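Local structure of envelope glycoprotein (Bourbon virus, 5ZKX) at residues C68-N73 with K125-N130; F234-G239 with F243-S248; S325-K328 with L333-A336. The protein probably drives fusion of the viral and host membranes, as expected of a gp64-like class III fusion glycoprotein, and is captured here in its trimeric postfusion form. All coordinates share one frame; numbering follows the deposited sequence.

Interaction 1: C68-N73 with K125-N130; sequences CYNSLN and KRSNNN
C68 and S127 meet where the segment 125-130 runs beside the disulfide-linked hairpin of strands 44-58 and 67-74. Bonded to C56, the half-cystine C68 suits its place because it links the hairpin's strands covalently and offers S127 and N129 a sulfur with no proton to donate. The direct contacts are van der Waals ones. C68 SG lies 3.8 Å from S127 OG and 4.1 Å from N129 CB; the CB atoms of these two residues point the same way, while that of N128 between them points away. The backbone sets N129 CB beside the sulfur, and chi1 of -165° turns the amide away from the backbone nitrogen.

Hydrogen bonds go to partners beyond the segments. S127 OG bonds to S54 OG and N129 ND2 to the carbonyl oxygen of Y57, both on strand 44-58, so a serine hydroxyl and an asparagine amide tie 125-130 to the hairpin's other strand. C68 O accepts a bond from N443 of the second subunit, and N130 ND2 gives one to G64 of the third.

Two side-chain amides bond within 125-130: N128 ND2 donates to N130 OD1 at 2.7 Å, with the acceptor in the amide plane of N128.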
ATOM      1  N   CYS A  68      14.486 -15.146  47.925  1.00 39.04           N
ATOM      2  CA  CYS A  68      14.336 -15.904  46.692  1.00 29.70           C
ATOM      3  C   CYS A  68      15.369 -15.459  45.671  1.00 28.96           C
ATOM      4  O   CYS A  68      15.635 -14.263  45.517  1.00 31.18           O
ATOM      5  CB  CYS A  68      12.935 -15.736  46.105  1.00 25.26           C
ATOM      6  SG  CYS A  68      11.647 -16.607  47.005  1.00 34.70           S
ATOM      7  N   TYR A  69      15.943 -16.429  44.977  1.00 37.39           N
ATOM      8  CA  TYR A  69      16.825 -16.181  43.845  1.00 40.90           C
ATOM      9  C   TYR A  69      16.084 -16.686  42.608  1.00 37.53           C
ATOM     10  O   TYR A  69      15.995 -17.896  42.377  1.00 37.63           O
ATOM     11  CB  TYR A  69      18.175 -16.871  44.035  1.00 46.33           C
ATOM     12  CG  TYR A  69      19.117 -16.158  44.990  1.00 54.30           C
ATOM     13  CD1 TYR A  69      20.474 -16.052  44.703  1.00 68.02           C
ATOM     14  CD2 TYR A  69      18.655 -15.599  46.177  1.00 55.44           C
ATOM     15  CE1 TYR A  69      21.343 -15.405  45.569  1.00 73.41           C
ATOM     16  CE2 TYR A  69      19.514 -14.950  47.048  1.00 60.55           C
ATOM     17  CZ  TYR A  69      20.859 -14.855  46.740  1.00 71.20           C
ATOM     18  OH  TYR A  69      21.724 -14.212  47.601  1.00 60.92           O
ATOM     19  N   ASN A  70      15.539 -15.758  41.828  1.00 22.49           N
ATOM     20  CA  ASN A  70      14.734 -16.073  40.658  1.00 22.04           C
ATOM     21  C   ASN A  70      15.442 -15.604  39.395  1.00 23.06           C
ATOM     22  O   ASN A  70      16.129 -14.577  39.395  1.00 19.86           O
ATOM     23  CB  ASN A  70      13.351 -15.414  40.737  1.00 21.11           C
ATOM     24  CG  ASN A  70      12.601 -15.763  42.010  1.00 19.92           C
ATOM     25  OD1 ASN A  70      12.918 -16.737  42.689  1.00 21.17           O
ATOM     26  ND2 ASN A  70      11.592 -14.962  42.334  1.00 24.53           N
ATOM     27  N   SER A  71      15.255 -16.356  38.311  1.00 30.09           N
ATOM     28  CA  SER A  71      15.894 -16.016  37.048  1.00 30.62           C
ATOM     29  C   SER A  71      15.102 -16.601  35.887  1.00 31.09           C
ATOM     30  O   SER A  71      14.540 -17.694  35.998  1.00 34.32           O
ATOM     31  CB  SER A  71      17.339 -16.525  37.010  1.00 33.25           C
ATOM     32  OG  SER A  71      17.380 -17.933  37.158  1.00 37.94           O
ATOM     33  N   LEU A  72      15.060 -15.856  34.783  1.00 23.93           N
ATOM     34  CA  LEU A  72      14.586 -16.352  33.494  1.00 17.72           C
ATOM     35  C   LEU A  72      15.819 -16.654  32.652  1.00 21.12           C
ATOM     36  O   LEU A  72      16.553 -15.737  32.271  1.00 19.99           O
ATOM     37  CB  LEU A  72      13.697 -15.326  32.797  1.00 20.33           C
ATOM     38  CG  LEU A  72      12.177 -15.467  32.819  1.00 23.41           C
ATOM     39  CD1 LEU A  72      11.566 -14.268  32.115  1.00 22.60           C
ATOM     40  CD2 LEU A  72      11.728 -16.763  32.163  1.00 19.90           C
ATOM     41  N   ASN A  73      16.052 -17.932  32.369  1.00 31.62           N
ATOM     42  CA  ASN A  73      17.273 -18.329  31.683  1.00 28.86           C
ATOM     43  C   ASN A  73      16.960 -18.896  30.310  1.00 30.18           C
ATOM     44  O   ASN A  73      16.145 -19.821  30.193  1.00 27.32           O
ATOM     45  CB  ASN A  73      18.043 -19.365  32.508  1.00 30.10           C
ATOM     46  CG  ASN A  73      18.412 -18.855  33.885  1.00 26.29           C
ATOM     47  OD1 ASN A  73      17.726 -19.136  34.865  1.00 28.16           O
ATOM     48  ND2 ASN A  73      19.500 -18.100  33.966  1.00 32.90           N
ATOM     49  N   LYS A 125       5.028 -18.666  35.984  1.00 26.25           N
ATOM     50  CA  LYS A 125       5.900 -17.892  36.865  1.00 24.76           C
ATOM     51  C   LYS A 125       5.426 -18.074  38.304  1.00 26.92           C
ATOM     52  O   LYS A 125       4.738 -17.229  38.880  1.00 28.34           O
ATOM     53  CB  LYS A 125       5.902 -16.428  36.446  1.00 24.75           C
ATOM     54  CG  LYS A 125       6.839 -15.538  37.238  1.00 24.93           C
ATOM     55  CD  LYS A 125       6.425 -14.090  37.104  1.00 20.58           C
ATOM     56  CE  LYS A 125       7.392 -13.168  37.816  1.00 21.52           C
ATOM     57  NZ  LYS A 125       6.944 -11.749  37.724  1.00 25.85           N
ATOM     58  N   ARG A 126       5.809 -19.204  38.896  1.00 25.14           N
ATOM     59  CA  ARG A 126       5.358 -19.582  40.229  1.00 24.25           C
ATOM     60  C   ARG A 126       6.533 -19.649  41.196  1.00 21.81           C
ATOM     61  O   ARG A 126       7.639 -20.049  40.824  1.00 21.51           O
ATOM     62  CB  ARG A 126       4.627 -20.925  40.212  1.00 20.48           C
ATOM     63  CG  ARG A 126       5.465 -22.061  39.701  1.00 27.25           C
ATOM     64  CD  ARG A 126       4.882 -23.406  40.079  1.00 25.10           C
ATOM     65  NE  ARG A 126       5.764 -24.479  39.637  1.00 27.70           N
ATOM     66  CZ  ARG A 126       5.705 -25.046  38.438  1.00 26.44           C
ATOM     67  NH1 ARG A 126       4.798 -24.650  37.554  1.00 24.36           N
ATOM     68  NH2 ARG A 126       6.554 -26.013  38.123  1.00 28.97           N
ATOM     69  N   SER A 127       6.278 -19.251  42.441  1.00 23.35           N
ATOM     70  CA  SER A 127       7.294 -19.220  43.482  1.00 21.95           C
ATOM     71  C   SER A 127       6.616 -19.373  44.833  1.00 21.98           C
ATOM     72  O   SER A 127       5.448 -19.011  44.999  1.00 26.87           O
ATOM     73  CB  SER A 127       8.105 -17.919  43.435  1.00 20.26           C
ATOM     74  OG  SER A 127       8.898 -17.762  44.599  1.00 20.37           O
ATOM     75  N   ASN A 128       7.355 -19.921  45.794  1.00 27.28           N
ATOM     76  CA  ASN A 128       6.874 -20.026  47.163  1.00 25.61           C
ATOM     77  C   ASN A 128       8.059 -20.296  48.080  1.00 29.34           C
ATOM     78  O   ASN A 128       8.995 -21.004  47.702  1.00 28.03           O
ATOM     79  CB  ASN A 128       5.812 -21.123  47.311  1.00 25.34           C
ATOM     80  CG  ASN A 128       6.371 -22.512  47.115  1.00 30.99           C
ATOM     81  OD1 ASN A 128       6.730 -22.901  46.004  1.00 39.92           O
ATOM     82  ND2 ASN A 128       6.440 -23.276  48.196  1.00 36.85           N
ATOM     83  N   ASN A 129       8.013 -19.713  49.275  1.00 31.75           N
ATOM     84  CA  ASN A 129       9.104 -19.796  50.245  1.00 30.72           C
ATOM     85  C   ASN A 129       8.545 -20.086  51.638  1.00 32.95           C
ATOM     86  O   ASN A 129       8.879 -19.423  52.621  1.00 29.24           O
ATOM     87  CB  ASN A 129       9.923 -18.508  50.229  1.00 26.46           C
ATOM     88  CG  ASN A 129      11.251 -18.653  50.933  1.00 26.88           C
ATOM     89  OD1 ASN A 129      11.839 -19.732  50.957  1.00 28.68           O
ATOM     90  ND2 ASN A 129      11.732 -17.563  51.512  1.00 31.42           N
ATOM     91  N   ASN A 130       7.671 -21.089  51.734  1.00 24.62           N
ATOM     92  CA  ASN A 130       6.892 -21.338  52.941  1.00 28.66           C
ATOM     93  C   ASN A 130       7.340 -22.593  53.691  1.00 30.03           C
ATOM     94  O   ASN A 130       6.535 -23.228  54.377  1.00 26.63           O
ATOM     95  CB  ASN A 130       5.409 -21.444  52.593  1.00 28.20           C
ATOM     96  CG  ASN A 130       5.115 -22.615  51.680  1.00 25.93           C
ATOM     97  OD1 ASN A 130       5.904 -22.934  50.792  1.00 27.35           O
ATOM     98  ND2 ASN A 130       3.981 -23.268  51.898  1.00 21.73           N
TER

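Interaction 2: F234-G239 with F243-S248; sequences FHCKDG and FEFPSS
F234 and F245 touch through their CB atoms, 3.8 Å apart, at one end of a beta hairpin formed by strands 234-238 and 241-245, a two-strand edge of the sheet that continues through strand 200-210. F245 N donates to F234 O at 2.8 Å, though the bond is bent (141° at the hydrogen). The next link is straighter: C236 N reaches F243 O at 2.9 Å, while the return bond from F243 N to C236 O is weak.

E244, paired with H235 without backbone bonds, can be followed outward. Its CB lies near F234 O, and CG comes closer, 3.5 Å from that oxygen. CG also passes H235 ND1. With CG anti to the backbone nitrogen and the chain extended beyond it, E244 runs alongside H235, and OE1 ends 3.8 Å from H235 CE1, with carboxylate and imidazole planes 68° apart. No hydrogen bond joins them, and H235 ND1 is buried without a partner in the model. These polar-ended residues suit a face met by the third subunit, where H235 packs on V295.

F234, C236, F243 and F245 share the other face, where phenylalanines suit the apolar packing against strands 26-36 and 200-210. The sulfur of C236, disulfide-bonded to C208, lies obliquely beside the F243 and F245 rings, SG 3.6 Å from F245 CB. D238 CB sits at the F243 ring's edge, while the D238 carboxylate binds Y258, K34 and K204. C236 CB sits over one face of the F243 ring, offset toward the rim, in a CH-pi contact 4.2 Å from the centroid.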
ATOM      1  N   PHE A 234      15.928   4.818 -18.065  1.00 30.81           N
ATOM      2  CA  PHE A 234      15.433   3.527 -18.526  1.00 29.47           C
ATOM      3  C   PHE A 234      14.407   3.018 -17.525  1.00 29.53           C
ATOM      4  O   PHE A 234      14.712   2.884 -16.335  1.00 33.31           O
ATOM      5  CB  PHE A 234      16.570   2.515 -18.685  1.00 29.72           C
ATOM      6  CG  PHE A 234      17.626   2.927 -19.673  1.00 34.92           C
ATOM      7  CD1 PHE A 234      17.570   2.494 -20.987  1.00 31.05           C
ATOM      8  CD2 PHE A 234      18.688   3.729 -19.282  1.00 34.38           C
ATOM      9  CE1 PHE A 234      18.546   2.866 -21.897  1.00 35.43           C
ATOM     10  CE2 PHE A 234      19.667   4.102 -20.189  1.00 30.43           C
ATOM     11  CZ  PHE A 234      19.596   3.669 -21.495  1.00 26.66           C
ATOM     12  N   HIS A 235      13.198   2.735 -18.004  1.00 22.69           N
ATOM     13  CA  HIS A 235      12.117   2.206 -17.180  1.00 19.21           C
ATOM     14  C   HIS A 235      11.830   0.788 -17.653  1.00 19.44           C
ATOM     15  O   HIS A 235      11.289   0.589 -18.745  1.00 22.72           O
ATOM     16  CB  HIS A 235      10.878   3.095 -17.272  1.00 21.28           C
ATOM     17  CG  HIS A 235      11.148   4.527 -16.932  1.00 23.32           C
ATOM     18  ND1 HIS A 235      11.248   4.977 -15.634  1.00 22.58           N
ATOM     19  CD2 HIS A 235      11.357   5.609 -17.721  1.00 25.46           C
ATOM     20  CE1 HIS A 235      11.499   6.274 -15.636  1.00 24.66           C
ATOM     21  NE2 HIS A 235      11.569   6.683 -16.890  1.00 25.27           N
ATOM     22  N   CYS A 236      12.191  -0.190 -16.833  1.00 24.59           N
ATOM     23  CA  CYS A 236      12.262  -1.573 -17.270  1.00 21.73           C
ATOM     24  C   CYS A 236      11.197  -2.426 -16.593  1.00 21.86           C
ATOM     25  O   CYS A 236      10.445  -1.974 -15.726  1.00 22.02           O
ATOM     26  CB  CYS A 236      13.655  -2.147 -17.000  1.00 19.11           C
ATOM     27  SG  CYS A 236      14.958  -1.298 -17.909  1.00 26.56           S
ATOM     28  N   LYS A 237      11.153  -3.683 -17.020  1.00 18.59           N
ATOM     29  CA  LYS A 237      10.207  -4.662 -16.518  1.00 19.08           C
ATOM     30  C   LYS A 237      10.855  -6.035 -16.612  1.00 23.02           C
ATOM     31  O   LYS A 237      11.578  -6.322 -17.570  1.00 22.04           O
ATOM     32  CB  LYS A 237       8.896  -4.620 -17.311  1.00 18.87           C
ATOM     33  CG  LYS A 237       8.017  -5.849 -17.171  1.00 18.09           C
ATOM     34  CD  LYS A 237       6.700  -5.660 -17.902  1.00 15.61           C
ATOM     35  CE  LYS A 237       6.204  -6.956 -18.519  1.00 24.60           C
ATOM     36  NZ  LYS A 237       6.543  -8.150 -17.699  1.00 29.48           N
ATOM     37  N   ASP A 238      10.621  -6.867 -15.600  1.00 20.57           N
ATOM     38  CA  ASP A 238      11.077  -8.254 -15.639  1.00 20.82           C
ATOM     39  C   ASP A 238      10.042  -9.085 -14.888  1.00 26.22           C
ATOM     40  O   ASP A 238      10.064  -9.140 -13.654  1.00 24.22           O
ATOM     41  CB  ASP A 238      12.462  -8.410 -15.030  1.00 17.76           C
ATOM     42  CG  ASP A 238      12.926  -9.852 -15.019  1.00 22.28           C
ATOM     43  OD1 ASP A 238      12.468 -10.632 -15.876  1.00 22.00           O
ATOM     44  OD2 ASP A 238      13.741 -10.213 -14.147  1.00 24.48           O
ATOM     45  N   GLY A 239       9.153  -9.724 -15.633  1.00 22.81           N
ATOM     46  CA  GLY A 239       8.081 -10.469 -15.003  1.00 21.50           C
ATOM     47  C   GLY A 239       7.170  -9.513 -14.263  1.00 22.74           C
ATOM     48  O   GLY A 239       6.531  -8.640 -14.859  1.00 20.61           O
ATOM     49  N   PHE A 243      11.260  -1.451 -12.451  1.00 16.52           N
ATOM     50  CA  PHE A 243      12.351  -0.714 -11.832  1.00 15.33           C
ATOM     51  C   PHE A 243      12.996   0.204 -12.854  1.00 16.70           C
ATOM     52  O   PHE A 243      12.975  -0.065 -14.058  1.00 15.76           O
ATOM     53  CB  PHE A 243      13.402  -1.665 -11.249  1.00 12.42           C
ATOM     54  CG  PHE A 243      13.914  -2.681 -12.234  1.00 13.82           C
ATOM     55  CD1 PHE A 243      13.217  -3.856 -12.470  1.00 15.17           C
ATOM     56  CD2 PHE A 243      15.095  -2.465 -12.921  1.00 16.91           C
ATOM     57  CE1 PHE A 243      13.682  -4.785 -13.378  1.00 12.09           C
ATOM     58  CE2 PHE A 243      15.567  -3.395 -13.827  1.00 15.52           C
ATOM     59  CZ  PHE A 243      14.858  -4.554 -14.054  1.00 14.05           C
ATOM     60  N   GLU A 244      13.578   1.285 -12.349  1.00 25.05           N
ATOM     61  CA  GLU A 244      14.354   2.219 -13.152  1.00 28.74           C
ATOM     62  C   GLU A 244      15.785   1.700 -13.266  1.00 27.40           C
ATOM     63  O   GLU A 244      16.487   1.582 -12.256  1.00 26.28           O
ATOM     64  CB  GLU A 244      14.324   3.603 -12.509  1.00 26.78           C
ATOM     65  CG  GLU A 244      14.599   4.758 -13.432  1.00 27.27           C
ATOM     66  CD  GLU A 244      14.392   6.089 -12.738  1.00 35.30           C
ATOM     67  OE1 GLU A 244      13.279   6.326 -12.224  1.00 33.62           O
ATOM     68  OE2 GLU A 244      15.348   6.891 -12.691  1.00 42.78           O
ATOM     69  N   PHE A 245      16.209   1.378 -14.482  1.00 27.18           N
ATOM     70  CA  PHE A 245      17.560   0.861 -14.679  1.00 31.01           C
ATOM     71  C   PHE A 245      18.568   2.005 -14.617  1.00 33.97           C
ATOM     72  O   PHE A 245      18.419   2.994 -15.340  1.00 34.72           O
ATOM     73  CB  PHE A 245      17.671   0.127 -16.009  1.00 32.57           C
ATOM     74  CG  PHE A 245      18.767  -0.896 -16.043  1.00 29.89           C
ATOM     75  CD1 PHE A 245      18.862  -1.860 -15.057  1.00 31.21           C
ATOM     76  CD2 PHE A 245      19.702  -0.894 -17.061  1.00 35.57           C
ATOM     77  CE1 PHE A 245      19.869  -2.801 -15.083  1.00 28.59           C
ATOM     78  CE2 PHE A 245      20.713  -1.836 -17.093  1.00 33.93           C
ATOM     79  CZ  PHE A 245      20.796  -2.790 -16.103  1.00 31.88           C
ATOM     80  N   PRO A 246      19.610   1.895 -13.790  1.00 39.90           N
ATOM     81  CA  PRO A 246      20.438   3.066 -13.474  1.00 36.72           C
ATOM     82  C   PRO A 246      21.438   3.437 -14.555  1.00 39.14           C
ATOM     83  O   PRO A 246      21.447   2.869 -15.651  1.00 43.92           O
ATOM     84  CB  PRO A 246      21.156   2.634 -12.193  1.00 37.85           C
ATOM     85  CG  PRO A 246      21.328   1.165 -12.373  1.00 38.61           C
ATOM     86  CD  PRO A 246      20.090   0.684 -13.103  1.00 37.14           C
ATOM     87  N   SER A 247      22.292   4.408 -14.227  1.00 53.90           N
ATOM     88  CA  SER A 247      23.276   4.911 -15.179  1.00 58.88           C
ATOM     89  C   SER A 247      24.282   3.833 -15.568  1.00 50.66           C
ATOM     90  O   SER A 247      24.513   3.582 -16.756  1.00 47.89           O
ATOM     91  CB  SER A 247      23.991   6.121 -14.575  1.00 64.06           C
ATOM     92  OG  SER A 247      24.320   5.880 -13.216  1.00 65.38           O
ATOM     93  N   SER A 248      24.890   3.186 -14.579  1.00 33.35           N
ATOM     94  CA  SER A 248      26.000   2.271 -14.809  1.00 31.45           C
ATOM     95  C   SER A 248      25.560   0.858 -15.181  1.00 30.09           C
ATOM     96  O   SER A 248      26.413  -0.029 -15.285  1.00 39.28           O
ATOM     97  CB  SER A 248      26.891   2.225 -13.569  1.00 44.58           C
ATOM     98  OG  SER A 248      26.100   2.191 -12.393  1.00 40.69           O
TER

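Interaction 3: S325-K328 with L333-A336; sequences SLAK and LIGA
L326 and L333 both carry CG anti to the backbone nitrogen (chi1 177° and 168°), and with these torsions their branched ends meet across the bend between two helices. In I334 the CG1 branch stands beside the backbone nitrogen instead, and its CD1 continues straight out (chi2 179°), so that the longer arm of the isoleucine is laid against A327. The two segments belong to the long helix 284-329 and the short helix 333-338, joined by a few residues in which the chain changes course.

The leucines cross at about a right angle. One methyl, L333 CD2, does the touching: it lies 3.7 Å from L326 CG and equally 3.7 Å from L326 CD2, against the CG-CD2 side of that residue, with L326 CB next at 4.0 Å. The same methyl also approaches A327 CB, at 4.3 Å. A327 is small enough for the short helix to come near, its CA standing 5.6 Å from the CA of L333, and its CB receives both I334 CG1 and I334 CD1, each at 3.6 Å. I334 thus lays its CG1-CD1 arm along the A327 methyl, while CG2 takes no part.

The trimer encloses this cluster. L326 packs on L326 of the third subunit and on M322 of the second, as expected near the threefold core of the long helices, and I334 rests on F15 of the second subunit. The S325 hydroxyl bonds to D330 of the third subunit. Within the chain, F346 of strand 342-346 covers A327.

No hydrogen bond or charge links the two segments. Between them the contact therefore rests on dispersion and the burial of hydrocarbon, forces without strong directional demands, whose strength depends on the close fit of methyl groups.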
ATOM      1  N   SER A 325     -15.833  15.410 -55.254  1.00 29.17           N
ATOM      2  CA  SER A 325     -15.221  16.058 -56.406  1.00 28.78           C
ATOM      3  C   SER A 325     -14.735  15.035 -57.429  1.00 27.47           C
ATOM      4  O   SER A 325     -14.996  15.173 -58.627  1.00 31.59           O
ATOM      5  CB  SER A 325     -14.068  16.946 -55.947  1.00 28.22           C
ATOM      6  OG  SER A 325     -13.478  17.613 -57.043  1.00 39.70           O
ATOM      7  N   LEU A 326     -14.033  13.996 -56.972  1.00 30.73           N
ATOM      8  CA  LEU A 326     -13.444  13.042 -57.905  1.00 29.78           C
ATOM      9  C   LEU A 326     -14.490  12.109 -58.503  1.00 32.78           C
ATOM     10  O   LEU A 326     -14.358  11.699 -59.662  1.00 30.49           O
ATOM     11  CB  LEU A 326     -12.349  12.234 -57.211  1.00 24.81           C
ATOM     12  CG  LEU A 326     -11.678  11.142 -58.043  1.00 28.76           C
ATOM     13  CD1 LEU A 326     -11.087  11.719 -59.319  1.00 29.80           C
ATOM     14  CD2 LEU A 326     -10.608  10.433 -57.231  1.00 33.56           C
ATOM     15  N   ALA A 327     -15.530  11.764 -57.740  1.00 33.89           N
ATOM     16  CA  ALA A 327     -16.553  10.860 -58.253  1.00 30.64           C
ATOM     17  C   ALA A 327     -17.367  11.481 -59.379  1.00 31.41           C
ATOM     18  O   ALA A 327     -18.014  10.747 -60.134  1.00 32.81           O
ATOM     19  CB  ALA A 327     -17.485  10.416 -57.128  1.00 30.73           C
ATOM     20  N   LYS A 328     -17.368  12.810 -59.494  1.00 30.84           N
ATOM     21  CA  LYS A 328     -17.994  13.447 -60.645  1.00 32.90           C
ATOM     22  C   LYS A 328     -17.263  13.088 -61.930  1.00 33.32           C
ATOM     23  O   LYS A 328     -17.888  12.941 -62.987  1.00 30.34           O
ATOM     24  CB  LYS A 328     -18.025  14.964 -60.457  1.00 32.20           C
ATOM     25  CG  LYS A 328     -18.891  15.445 -59.303  1.00 29.94           C
ATOM     26  CD  LYS A 328     -18.946  16.967 -59.263  1.00 26.97           C
ATOM     27  CE  LYS A 328     -19.826  17.475 -58.132  1.00 30.24           C
ATOM     28  NZ  LYS A 328     -19.201  17.272 -56.795  1.00 33.64           N
ATOM     29  N   LEU A 333     -16.209   5.359 -58.997  1.00 26.72           N
ATOM     30  CA  LEU A 333     -15.364   5.404 -57.807  1.00 23.41           C
ATOM     31  C   LEU A 333     -16.155   5.080 -56.547  1.00 23.37           C
ATOM     32  O   LEU A 333     -15.727   4.259 -55.727  1.00 25.05           O
ATOM     33  CB  LEU A 333     -14.705   6.779 -57.691  1.00 24.76           C
ATOM     34  CG  LEU A 333     -14.020   7.100 -56.364  1.00 25.74           C
ATOM     35  CD1 LEU A 333     -12.782   6.232 -56.173  1.00 27.53           C
ATOM     36  CD2 LEU A 333     -13.663   8.574 -56.289  1.00 17.19           C
ATOM     37  N   ILE A 334     -17.314   5.721 -56.373  1.00 26.48           N
ATOM     38  CA  ILE A 334     -18.121   5.505 -55.175  1.00 23.44           C
ATOM     39  C   ILE A 334     -18.495   4.034 -55.039  1.00 27.44           C
ATOM     40  O   ILE A 334     -18.556   3.492 -53.928  1.00 27.64           O
ATOM     41  CB  ILE A 334     -19.362   6.416 -55.206  1.00 22.81           C
ATOM     42  CG1 ILE A 334     -18.939   7.878 -55.066  1.00 20.10           C
ATOM     43  CG2 ILE A 334     -20.345   6.041 -54.108  1.00 25.00           C
ATOM     44  CD1 ILE A 334     -20.091   8.855 -55.105  1.00 24.55           C
ATOM     45  N   GLY A 335     -18.726   3.359 -56.164  1.00 35.49           N
ATOM     46  CA  GLY A 335     -18.992   1.933 -56.111  1.00 33.56           C
ATOM     47  C   GLY A 335     -17.784   1.126 -55.673  1.00 36.81           C
ATOM     48  O   GLY A 335     -17.921   0.108 -54.986  1.00 37.67           O
ATOM     49  N   ALA A 336     -16.585   1.563 -56.066  1.00 26.84           N
ATOM     50  CA  ALA A 336     -15.373   0.873 -55.641  1.00 26.95           C
ATOM     51  C   ALA A 336     -15.105   1.098 -54.158  1.00 28.72           C
ATOM     52  O   ALA A 336     -14.624   0.195 -53.464  1.00 31.45           O
ATOM     53  CB  ALA A 336     -14.185   1.336 -56.481  1.00 27.08           C
TER

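Overall arrangement
The three contacts are spread along an elongated chain and none touches another. Interactions 1 and 3 lie on opposite sides of the chain's centre, about 106 Å apart between their centres. Interaction 2 falls between them, with its centre about 60 Å from that of interaction 1 and about 53 Å from that of interaction 3. They follow one another in sequence: a disulfide-bearing hairpin and its neighbouring segment, then a hairpin at a sheet edge, then the end of the long helix. What unites them is the trimer, since all three touch neighbouring subunits; 284-329 of the third subunit supplies V295 beside interaction 2, and the same helix of both neighbouring subunits packs against interaction 3.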